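Local coordinates for putative L-alanine-DL-glutamate epimerase (Burkholderia xenovorans, PDB 3GO2), which binds magnesium and, as a member of the mandelate racemase/muconate lactonizing enzyme family, probably catalyses a racemisation or epimerisation, at residues A[239-249]-A[263-271]; A[281-292]-A[307-318]. One frame throughout, in Å; residues are numbered along the deposited sequence.

Contact 1: residues A[239-249]-A[263-271]. With MG (magnesium ion), chain C; MG (magnesium ion), chain B.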
loop_
_atom_site.group_PDB
_atom_site.type_symbol
_atom_site.label_atom_id
_atom_site.label_comp_id
_atom_site.label_asym_id
_atom_site.label_seq_id
_atom_site.Cartn_x
_atom_site.Cartn_y
_atom_site.Cartn_z
ATOM N N PHE A 239 -26.859 -19.640 -8.833
ATOM C CA PHE A 239 -28.102 -19.298 -8.156
ATOM C C PHE A 239 -28.338 -17.808 -8.173
ATOM O O PHE A 239 -27.393 -17.022 -8.112
ATOM C CB PHE A 239 -28.029 -19.724 -6.708
ATOM C CG PHE A 239 -28.520 -21.071 -6.470
ATOM C CD1 PHE A 239 -29.844 -21.274 -6.124
ATOM C CD2 PHE A 239 -27.663 -22.153 -6.590
ATOM C CE1 PHE A 239 -30.309 -22.541 -5.895
ATOM C CE2 PHE A 239 -28.114 -23.425 -6.359
ATOM C CZ PHE A 239 -29.432 -23.626 -6.007
ATOM N N ASP A 240 -29.593 -17.400 -8.242
ATOM C CA ASP A 240 -29.910 -15.992 -8.108
ATOM C C ASP A 240 -30.106 -15.645 -6.630
ATOM O O ASP A 240 -31.120 -16.004 -6.050
ATOM C CB ASP A 240 -31.177 -15.676 -8.891
ATOM C CG ASP A 240 -31.594 -14.229 -8.784
ATOM O OD1 ASP A 240 -30.725 -13.347 -8.610
ATOM O OD2 ASP A 240 -32.815 -13.984 -8.917
ATOM N N LEU A 241 -29.112 -15.004 -6.006
ATOM C CA LEU A 241 -29.217 -14.623 -4.590
ATOM C C LEU A 241 -29.113 -13.112 -4.406
ATOM O O LEU A 241 -28.191 -12.466 -4.914
ATOM C CB LEU A 241 -28.125 -15.297 -3.749
ATOM C CG LEU A 241 -28.129 -16.829 -3.791
ATOM C CD1 LEU A 241 -26.886 -17.459 -3.175
ATOM C CD2 LEU A 241 -29.384 -17.328 -3.083
ATOM N N PHE A 242 -30.041 -12.570 -3.636
ATOM C CA PHE A 242 -30.117 -11.139 -3.343
ATOM C C PHE A 242 -28.877 -10.711 -2.578
ATOM O O PHE A 242 -28.270 -9.684 -2.861
ATOM C CB PHE A 242 -31.377 -10.907 -2.522
ATOM C CG PHE A 242 -31.633 -9.490 -2.116
ATOM C CD1 PHE A 242 -32.589 -8.729 -2.774
ATOM C CD2 PHE A 242 -31.012 -8.941 -1.007
ATOM C CE1 PHE A 242 -32.872 -7.451 -2.338
ATOM C CE2 PHE A 242 -31.282 -7.645 -0.603
ATOM C CZ PHE A 242 -32.226 -6.911 -1.250
ATOM N N TRP A 243 -28.490 -11.540 -1.616
ATOM C CA TRP A 243 -27.214 -11.415 -0.968
ATOM C C TRP A 243 -26.810 -12.733 -0.317
ATOM O O TRP A 243 -27.658 -13.593 -0.025
ATOM C CB TRP A 243 -27.157 -10.228 0.010
ATOM C CG TRP A 243 -27.787 -10.315 1.382
ATOM C CD1 TRP A 243 -27.797 -11.384 2.246
ATOM C CD2 TRP A 243 -28.389 -9.229 2.078
ATOM N NE1 TRP A 243 -28.402 -11.033 3.425
ATOM C CE2 TRP A 243 -28.758 -9.705 3.360
ATOM C CE3 TRP A 243 -28.630 -7.875 1.758
ATOM C CZ2 TRP A 243 -29.382 -8.892 4.297
ATOM C CZ3 TRP A 243 -29.247 -7.076 2.685
ATOM C CH2 TRP A 243 -29.623 -7.583 3.954
ATOM N N VAL A 244 -25.509 -12.852 -0.052
ATOM C CA VAL A 244 -24.973 -13.895 0.818
ATOM C C VAL A 244 -24.323 -13.153 1.989
ATOM O O VAL A 244 -23.454 -12.300 1.821
ATOM C CB VAL A 244 -23.938 -14.778 0.132
ATOM C CG1 VAL A 244 -23.380 -15.804 1.121
ATOM C CG2 VAL A 244 -24.541 -15.449 -1.070
ATOM N N GLU A 245 -24.818 -13.458 3.179
ATOM C CA GLU A 245 -24.459 -12.765 4.398
ATOM C C GLU A 245 -23.445 -13.563 5.186
ATOM O O GLU A 245 -23.674 -14.745 5.514
ATOM C CB GLU A 245 -25.738 -12.551 5.210
ATOM C CG GLU A 245 -25.623 -11.717 6.424
ATOM C CD GLU A 245 -27.009 -11.409 7.057
ATOM O OE1 GLU A 245 -27.024 -10.984 8.225
ATOM O OE2 GLU A 245 -28.061 -11.545 6.384
ATOM N N ILE A 246 -22.308 -12.915 5.460
ATOM C CA ILE A 246 -21.169 -13.557 6.103
ATOM C C ILE A 246 -20.653 -12.627 7.193
ATOM O O ILE A 246 -20.199 -11.541 6.883
ATOM C CB ILE A 246 -20.032 -13.807 5.105
ATOM C CG1 ILE A 246 -20.476 -14.767 3.993
ATOM C CG2 ILE A 246 -18.775 -14.366 5.847
ATOM C CD1 ILE A 246 -19.469 -14.964 2.844
ATOM N N ASP A 247 -20.731 -13.055 8.449
ATOM C CA ASP A 247 -20.131 -12.331 9.553
ATOM C C ASP A 247 -18.685 -12.792 9.701
ATOM O O ASP A 247 -18.382 -13.973 9.601
ATOM C CB ASP A 247 -20.926 -12.543 10.832
ATOM C CG ASP A 247 -22.300 -11.991 10.726
ATOM O OD1 ASP A 247 -22.428 -10.770 10.476
ATOM O OD2 ASP A 247 -23.250 -12.785 10.867
ATOM N N SER A 248 -17.795 -11.838 9.938
ATOM C CA SER A 248 -16.369 -12.106 10.002
ATOM C C SER A 248 -15.682 -11.025 10.793
ATOM O O SER A 248 -16.024 -9.832 10.660
ATOM C CB SER A 248 -15.801 -12.094 8.578
ATOM O OG SER A 248 -14.408 -12.367 8.587
ATOM N N TYR A 249 -14.650 -11.425 11.547
ATOM C CA TYR A 249 -13.759 -10.484 12.185
ATOM C C TYR A 249 -12.415 -10.353 11.429
ATOM O O TYR A 249 -11.417 -9.873 11.982
ATOM C CB TYR A 249 -13.551 -10.919 13.626
ATOM C CG TYR A 249 -14.814 -10.809 14.462
ATOM C CD1 TYR A 249 -15.517 -9.627 14.504
ATOM C CD2 TYR A 249 -15.288 -11.887 15.219
ATOM C CE1 TYR A 249 -16.650 -9.485 15.268
ATOM C CE2 TYR A 249 -16.436 -11.745 16.006
ATOM C CZ TYR A 249 -17.100 -10.533 16.020
ATOM O OH TYR A 249 -18.235 -10.341 16.774
ATOM N N HIS A 263 -22.134 -13.121 -6.132
ATOM C CA HIS A 263 -23.288 -12.605 -5.410
ATOM C C HIS A 263 -22.943 -11.403 -4.546
ATOM O O HIS A 263 -21.833 -11.293 -4.052
ATOM C CB HIS A 263 -23.811 -13.665 -4.456
ATOM C CG HIS A 263 -24.083 -14.978 -5.110
ATOM N ND1 HIS A 263 -24.962 -15.102 -6.153
ATOM C CD2 HIS A 263 -23.580 -16.213 -4.882
ATOM C CE1 HIS A 263 -25.001 -16.368 -6.540
ATOM N NE2 HIS A 263 -24.169 -17.061 -5.793
ATOM N N PRO A 264 -23.918 -10.535 -4.300
ATOM C CA PRO A 264 -23.683 -9.454 -3.339
ATOM C C PRO A 264 -23.383 -10.026 -1.961
ATOM O O PRO A 264 -24.034 -10.994 -1.549
ATOM C CB PRO A 264 -25.015 -8.661 -3.348
ATOM C CG PRO A 264 -25.664 -9.061 -4.672
ATOM C CD PRO A 264 -25.254 -10.462 -4.923
ATOM N N ILE A 265 -22.409 -9.445 -1.265
ATOM C CA ILE A 265 -22.040 -9.884 0.093
ATOM C C ILE A 265 -22.482 -8.847 1.091
ATOM O O ILE A 265 -22.227 -7.637 0.932
ATOM C CB ILE A 265 -20.513 -10.082 0.225
ATOM C CG1 ILE A 265 -20.034 -11.171 -0.738
ATOM C CG2 ILE A 265 -20.094 -10.410 1.667
ATOM C CD1 ILE A 265 -20.639 -12.530 -0.525
ATOM N N SER A 266 -23.181 -9.297 2.118
ATOM C CA SER A 266 -23.534 -8.431 3.227
ATOM C C SER A 266 -22.833 -8.890 4.495
ATOM O O SER A 266 -22.495 -10.070 4.646
ATOM C CB SER A 266 -25.039 -8.419 3.413
ATOM O OG SER A 266 -25.494 -9.681 3.801
ATOM N N SER A 267 -22.587 -7.958 5.397
ATOM C CA SER A 267 -21.930 -8.272 6.661
ATOM C C SER A 267 -22.172 -7.143 7.646
ATOM O O SER A 267 -22.864 -6.177 7.344
ATOM C CB SER A 267 -20.413 -8.474 6.454
ATOM O OG SER A 267 -19.803 -9.127 7.556
ATOM N N CYS A 268 -21.595 -7.289 8.824
ATOM C CA CYS A 268 -21.376 -6.211 9.803
ATOM C C CYS A 268 -22.422 -6.128 10.912
ATOM O O CYS A 268 -22.306 -5.224 11.743
ATOM C CB CYS A 268 -21.214 -4.842 9.169
ATOM S SG CYS A 268 -20.019 -4.751 7.814
ATOM N N GLU A 269 -23.392 -7.049 10.959
ATOM C CA GLU A 269 -24.479 -6.941 11.926
ATOM C C GLU A 269 -24.035 -7.025 13.376
ATOM O O GLU A 269 -24.820 -6.692 14.272
ATOM C CB GLU A 269 -25.561 -8.001 11.672
ATOM C CG GLU A 269 -25.229 -9.396 12.168
ATOM C CD GLU A 269 -26.297 -10.398 11.828
ATOM O OE1 GLU A 269 -26.281 -11.463 12.433
ATOM O OE2 GLU A 269 -27.161 -10.119 10.996
ATOM N N THR A 270 -22.797 -7.460 13.614
ATOM C CA THR A 270 -22.308 -7.639 14.961
ATOM C C THR A 270 -21.325 -6.551 15.372
ATOM O O THR A 270 -20.679 -6.692 16.420
ATOM C CB THR A 270 -21.702 -9.036 15.212
ATOM O OG1 THR A 270 -20.411 -9.151 14.596
ATOM C CG2 THR A 270 -22.641 -10.131 14.727
ATOM N N LEU A 271 -21.185 -5.512 14.554
ATOM C CA LEU A 271 -20.160 -4.489 14.766
ATOM C C LEU A 271 -20.729 -3.204 15.390
ATOM O O LEU A 271 -21.914 -2.863 15.208
ATOM C CB LEU A 271 -19.499 -4.137 13.444
ATOM C CG LEU A 271 -18.869 -5.256 12.642
ATOM C CD1 LEU A 271 -18.206 -4.674 11.357
ATOM C CD2 LEU A 271 -17.875 -6.045 13.486
HETATM MG MG MG C . -19.187 -8.189 17.473
HETATM MG MG MG B . -27.823 -12.483 10.235
HETATM O O HOH W 1 -26.712 -13.241 -7.060
HETATM O O HOH W 2 -24.141 -9.296 9.026
HETATM O O HOH W 3 -20.777 -8.905 11.780
HETATM O O HOH W 4 -25.535 -12.752 9.626
HETATM O O HOH W 5 -18.527 -8.791 10.084
HETATM O O HOH W 6 -28.010 -13.369 11.777
HETATM O O HOH W 7 -18.603 -7.547 19.674
HETATM O O HOH W 8 -17.241 -6.647 17.016
#
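Asp247 OD1 is held by two waters that tie it to the chain of Glu269 and Thr270. Water 2 donates to Asp247 OD1 at 2.7 Å and accepts from Glu269 N; water 3 donates to the same OD1 at 2.8 Å and accepts from Thr270 N. With chi1 of -64°, the Asp247 carboxylate leans back beside its own N, and OD1 also meets Glu269 CG. Asp247 OD2 accepts a hydrogen bond from water 4, a ligand of the nearby magnesium, which makes Asp247 a second-shell group. Glu269 OE2 and Glu245 OE1 each bind this magnesium at 2.6 Å; their carboxylate planes stand 85° apart, and the ion, which Asp219 also binds, brings the acids together. Glu245 OE2 turns instead to Lys163 in a salt bridge, with a weak bond from Trp243 NE1. Ser266 lies over the Trp243 indole, its CB 3.8 Å from the centroid of the five-membered ring. At the N-terminal end of the pair, Leu241 CD1 sits over the centre of the His263 imidazole, 3.9 Å from its centroid; water 1 joins His263 ND1 to Leu241 O, and NE2 bonds Leu236 O. Strands 243-245 and 265-267 run parallel at 37°, paired by Val244 N to Pro264 O, Ser266 N to Val244 O and Ile246 N to Ser266 O. Next along the chains, Ser267 OG donates to Ile246 O and accepts from water 5, itself bonded by Ser248 N. A second magnesium takes Tyr249 OH at 2.5 Å, Thr270 O at 2.4 Å and Pro78 O of a neighbouring subunit, linking two chains. The two strands, linked by helix 251-259 as a beta-alpha-beta unit and carrying metal-binding acids toward their C-terminal ends, are typical of the enolase-superfamily barrel.

Contact 2: residues A[281-292]-A[307-318]; sequences FDANAVDVAIVD and FADAHDINVAPH
Strands 288-291 and 314-317 run parallel, their axes 4.5 Å apart at 33°, in register through Ala289 N to Asn314 O, Ala316 N to Ala289 O, Val291 N to Ala316 O and His318 N to Val291 O. They are neighbouring strands of the barrel domain, joined through helices 293-296 and 298-310 in a beta-alpha-beta crossover. On the helix side, Phe281 is wedged among Phe307, Ala308, His311 and Ile313. Ile313 CD1 lies over one face of the Phe281 ring, 3.7 Å from its centroid, while Phe281 CB sits over the centre of the His311 imidazole. The Phe307 ring is near parallel to Phe281 but slid so far that the two barely overlap. Water 9 bridges His311 NE2 and Asp282 OD1, whereas Asp282 OD2 pairs with Lys278. On the sheet face that carries Ala289, Val291 and Val315, Ile313 CG2 packs on Ala289 CB at 3.9 Å, and Val291 CG2 meets Val315 CB. Asp292 OD2 caps the next helix at Trp295 N. His318 holds CG opposite its backbone N (chi1 -170°), which carries ND1 to Asp292 OD1, also bonded by Tyr321 OH, in a bent 2.7 Å bond (135° at the hydrogen) from above the carboxylate plane.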
loop_
_atom_site.group_PDB
_atom_site.type_symbol
_atom_site.label_atom_id
_atom_site.label_comp_id
_atom_site.label_asym_id
_atom_site.label_seq_id
_atom_site.Cartn_x
_atom_site.Cartn_y
_atom_site.Cartn_z
ATOM N N PHE A 281 -14.933 -1.399 5.254
ATOM C CA PHE A 281 -15.159 -0.523 4.110
ATOM C C PHE A 281 -13.822 -0.204 3.414
ATOM O O PHE A 281 -13.746 -0.178 2.172
ATOM C CB PHE A 281 -15.879 0.754 4.534
ATOM C CG PHE A 281 -17.291 0.555 5.097
ATOM C CD1 PHE A 281 -17.919 -0.677 5.141
ATOM C CD2 PHE A 281 -18.009 1.659 5.553
ATOM C CE1 PHE A 281 -19.194 -0.813 5.656
ATOM C CE2 PHE A 281 -19.289 1.524 6.068
ATOM C CZ PHE A 281 -19.885 0.283 6.110
ATOM N N ASP A 282 -12.771 0.024 4.197
ATOM C CA ASP A 282 -11.443 0.307 3.621
ATOM C C ASP A 282 -10.941 -0.849 2.734
ATOM O O ASP A 282 -10.222 -0.617 1.749
ATOM C CB ASP A 282 -10.443 0.573 4.736
ATOM C CG ASP A 282 -10.657 1.934 5.409
ATOM O OD1 ASP A 282 -11.446 2.755 4.916
ATOM O OD2 ASP A 282 -9.979 2.150 6.413
ATOM N N ALA A 283 -11.342 -2.063 3.093
ATOM C CA ALA A 283 -10.962 -3.267 2.373
ATOM C C ALA A 283 -11.893 -3.660 1.225
ATOM O O ALA A 283 -11.614 -4.644 0.549
ATOM C CB ALA A 283 -10.803 -4.433 3.374
ATOM N N ASN A 284 -12.945 -2.887 0.971
ATOM C CA ASN A 284 -13.945 -3.256 -0.054
ATOM C C ASN A 284 -14.574 -4.596 0.272
ATOM O O ASN A 284 -14.849 -5.409 -0.626
ATOM C CB ASN A 284 -13.332 -3.335 -1.458
ATOM C CG ASN A 284 -12.879 -2.017 -1.957
ATOM O OD1 ASN A 284 -13.632 -1.056 -1.933
ATOM N ND2 ASN A 284 -11.641 -1.959 -2.457
ATOM N N ALA A 285 -14.827 -4.849 1.555
ATOM C CA ALA A 285 -15.272 -6.168 1.973
ATOM C C ALA A 285 -16.769 -6.420 1.749
ATOM O O ALA A 285 -17.184 -7.583 1.771
ATOM C CB ALA A 285 -14.932 -6.412 3.480
ATOM N N VAL A 286 -17.581 -5.374 1.574
ATOM C CA VAL A 286 -19.052 -5.576 1.510
ATOM C C VAL A 286 -19.773 -4.846 0.379
ATOM O O VAL A 286 -19.418 -3.725 -0.002
ATOM C CB VAL A 286 -19.771 -5.228 2.837
ATOM C CG1 VAL A 286 -19.238 -6.100 3.995
ATOM C CG2 VAL A 286 -19.655 -3.764 3.145
ATOM N N ASP A 287 -20.795 -5.501 -0.162
ATOM C CA ASP A 287 -21.794 -4.793 -0.944
ATOM C C ASP A 287 -22.764 -4.018 -0.045
ATOM O O ASP A 287 -23.126 -2.862 -0.346
ATOM C CB ASP A 287 -22.575 -5.757 -1.824
ATOM C CG ASP A 287 -21.730 -6.346 -2.921
ATOM O OD1 ASP A 287 -21.688 -5.754 -4.011
ATOM O OD2 ASP A 287 -21.057 -7.380 -2.697
ATOM N N VAL A 288 -23.238 -4.679 1.006
ATOM C CA VAL A 288 -24.242 -4.113 1.927
ATOM C C VAL A 288 -23.763 -4.212 3.355
ATOM O O VAL A 288 -23.241 -5.254 3.749
ATOM C CB VAL A 288 -25.560 -4.865 1.787
ATOM C CG1 VAL A 288 -26.593 -4.366 2.812
ATOM C CG2 VAL A 288 -26.094 -4.734 0.339
ATOM N N ALA A 289 -23.927 -3.138 4.123
ATOM C CA ALA A 289 -23.591 -3.145 5.536
ATOM C C ALA A 289 -24.840 -3.283 6.383
ATOM O O ALA A 289 -25.748 -2.451 6.287
ATOM C CB ALA A 289 -22.778 -1.898 5.918
ATOM N N ILE A 290 -24.920 -4.366 7.153
ATOM C CA ILE A 290 -26.008 -4.569 8.097
ATOM C C ILE A 290 -25.659 -3.853 9.394
ATOM O O ILE A 290 -24.561 -4.045 9.926
ATOM C CB ILE A 290 -26.286 -6.060 8.324
ATOM C CG1 ILE A 290 -26.684 -6.706 6.981
ATOM C CG2 ILE A 290 -27.426 -6.233 9.349
ATOM C CD1 ILE A 290 -26.478 -8.199 6.968
ATOM N N VAL A 291 -26.557 -2.991 9.870
ATOM C CA VAL A 291 -26.313 -2.197 11.077
ATOM C C VAL A 291 -27.300 -2.636 12.143
ATOM O O VAL A 291 -28.500 -2.636 11.902
ATOM C CB VAL A 291 -26.481 -0.705 10.812
ATOM C CG1 VAL A 291 -26.235 0.101 12.086
ATOM C CG2 VAL A 291 -25.525 -0.219 9.674
ATOM N N ASP A 292 -26.800 -3.050 13.293
ATOM C CA ASP A 292 -27.704 -3.414 14.399
ATOM C C ASP A 292 -27.901 -2.161 15.259
ATOM O O ASP A 292 -27.036 -1.778 16.039
ATOM C CB ASP A 292 -27.193 -4.604 15.192
ATOM C CG ASP A 292 -28.257 -5.168 16.116
ATOM O OD1 ASP A 292 -28.449 -6.406 16.182
ATOM O OD2 ASP A 292 -28.965 -4.335 16.708
ATOM N N PHE A 307 -21.498 7.276 7.232
ATOM C CA PHE A 307 -20.170 6.791 6.884
ATOM C C PHE A 307 -20.270 5.831 5.690
ATOM O O PHE A 307 -19.511 5.970 4.709
ATOM C CB PHE A 307 -19.541 6.118 8.114
ATOM C CG PHE A 307 -18.219 5.477 7.852
ATOM C CD1 PHE A 307 -17.150 6.200 7.346
ATOM C CD2 PHE A 307 -18.010 4.160 8.200
ATOM C CE1 PHE A 307 -15.927 5.592 7.171
ATOM C CE2 PHE A 307 -16.801 3.558 8.027
ATOM C CZ PHE A 307 -15.767 4.265 7.481
ATOM N N ALA A 308 -21.236 4.906 5.737
ATOM C CA ALA A 308 -21.480 3.998 4.637
ATOM C C ALA A 308 -21.862 4.764 3.374
ATOM O O ALA A 308 -21.403 4.429 2.280
ATOM C CB ALA A 308 -22.615 2.996 5.012
ATOM N N ASP A 309 -22.676 5.804 3.542
ATOM C CA ASP A 309 -23.131 6.595 2.406
ATOM C C ASP A 309 -21.957 7.185 1.625
ATOM O O ASP A 309 -21.985 7.220 0.387
ATOM C CB ASP A 309 -24.047 7.703 2.913
ATOM C CG ASP A 309 -24.725 8.430 1.806
ATOM O OD1 ASP A 309 -25.314 7.736 0.948
ATOM O OD2 ASP A 309 -24.651 9.682 1.809
ATOM N N ALA A 310 -20.919 7.619 2.328
ATOM C CA ALA A 310 -19.744 8.226 1.666
ATOM C C ALA A 310 -18.940 7.221 0.878
ATOM O O ALA A 310 -18.249 7.605 -0.081
ATOM C CB ALA A 310 -18.851 8.962 2.719
ATOM N N HIS A 311 -19.067 5.931 1.247
ATOM C CA HIS A 311 -18.479 4.800 0.544
ATOM C C HIS A 311 -19.438 4.205 -0.504
ATOM O O HIS A 311 -19.144 3.178 -1.096
ATOM C CB HIS A 311 -18.111 3.690 1.543
ATOM C CG HIS A 311 -16.855 3.947 2.331
ATOM N ND1 HIS A 311 -15.613 3.534 1.885
ATOM C CD2 HIS A 311 -16.651 4.521 3.540
ATOM C CE1 HIS A 311 -14.699 3.860 2.787
ATOM N NE2 HIS A 311 -15.300 4.451 3.800
ATOM N N ASP A 312 -20.577 4.853 -0.732
ATOM C CA ASP A 312 -21.648 4.365 -1.617
ATOM C C ASP A 312 -22.038 2.929 -1.276
ATOM O O ASP A 312 -22.224 2.091 -2.160
ATOM C CB ASP A 312 -21.281 4.511 -3.108
ATOM C CG ASP A 312 -21.343 5.949 -3.607
ATOM O OD1 ASP A 312 -22.146 6.761 -3.090
ATOM O OD2 ASP A 312 -20.577 6.264 -4.533
ATOM N N ILE A 313 -22.205 2.660 0.029
ATOM C CA ILE A 313 -22.708 1.408 0.537
ATOM C C ILE A 313 -24.067 1.653 1.180
ATOM O O ILE A 313 -24.202 2.552 1.997
ATOM C CB ILE A 313 -21.730 0.844 1.613
ATOM C CG1 ILE A 313 -20.377 0.517 0.982
ATOM C CG2 ILE A 313 -22.322 -0.375 2.323
ATOM C CD1 ILE A 313 -19.290 0.183 1.999
ATOM N N ASN A 314 -25.067 0.867 0.787
ATOM C CA ASN A 314 -26.371 0.936 1.411
ATOM C C ASN A 314 -26.407 0.013 2.622
ATOM O O ASN A 314 -25.654 -0.982 2.707
ATOM C CB ASN A 314 -27.467 0.560 0.399
ATOM C CG ASN A 314 -27.702 1.654 -0.622
ATOM O OD1 ASN A 314 -27.145 2.737 -0.506
ATOM N ND2 ASN A 314 -28.517 1.363 -1.646
ATOM N N VAL A 315 -27.289 0.353 3.562
ATOM C CA VAL A 315 -27.338 -0.335 4.864
ATOM C C VAL A 315 -28.675 -1.005 5.078
ATOM O O VAL A 315 -29.685 -0.608 4.472
ATOM C CB VAL A 315 -27.054 0.642 6.030
ATOM C CG1 VAL A 315 -25.712 1.304 5.854
ATOM C CG2 VAL A 315 -28.154 1.713 6.130
ATOM N N ALA A 316 -28.691 -2.031 5.914
ATOM C CA ALA A 316 -29.938 -2.715 6.262
ATOM C C ALA A 316 -29.956 -2.935 7.769
ATOM O O ALA A 316 -28.987 -3.416 8.326
ATOM C CB ALA A 316 -30.045 -4.062 5.549
ATOM N N PRO A 317 -31.078 -2.613 8.429
ATOM C CA PRO A 317 -31.137 -2.936 9.863
ATOM C C PRO A 317 -31.189 -4.416 10.167
ATOM O O PRO A 317 -31.743 -5.209 9.382
ATOM C CB PRO A 317 -32.460 -2.305 10.324
ATOM C CG PRO A 317 -32.973 -1.578 9.219
ATOM C CD PRO A 317 -32.236 -1.829 7.983
ATOM N N HIS A 318 -30.582 -4.782 11.300
ATOM C CA HIS A 318 -30.691 -6.108 11.874
ATOM C C HIS A 318 -31.925 -6.089 12.782
ATOM O O HIS A 318 -32.001 -5.330 13.757
ATOM C CB HIS A 318 -29.435 -6.406 12.666
ATOM C CG HIS A 318 -29.321 -7.814 13.120
ATOM N ND1 HIS A 318 -28.530 -8.173 14.186
ATOM C CD2 HIS A 318 -29.834 -8.968 12.619
ATOM C CE1 HIS A 318 -28.554 -9.484 14.322
ATOM N NE2 HIS A 318 -29.350 -9.992 13.399
HETATM O O HOH W 9 -13.056 4.817 5.501
HETATM O O HOH W 10 -22.679 -0.583 -2.845
HETATM O O HOH W 11 -24.940 -1.259 -1.366
#

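In the fold
Contacts 1 and 2 are both buried and belong to one sheet: strands 265-267 and 288-291 are neighbours in it, with a probable hydrogen bond from Ile290 N to Ser267 O at 2.7 Å, and helix 273-282 connects them along the chain. Their chemistry differs. Contact 1 is largely polar toward its C-terminal end, where carboxylates, waters and two magnesium ions meet. Contact 2 is mostly apolar, with an aromatic cluster on its helix side and a histidine-carboxylate pair at the C-terminal ends of its strands. The two converge near the metal: Ile290 CD1 packs against Glu245 OE1, and His318 NE2 lies 3.3 Å from Glu269 OE2. Both also touch the same neighbouring subunit.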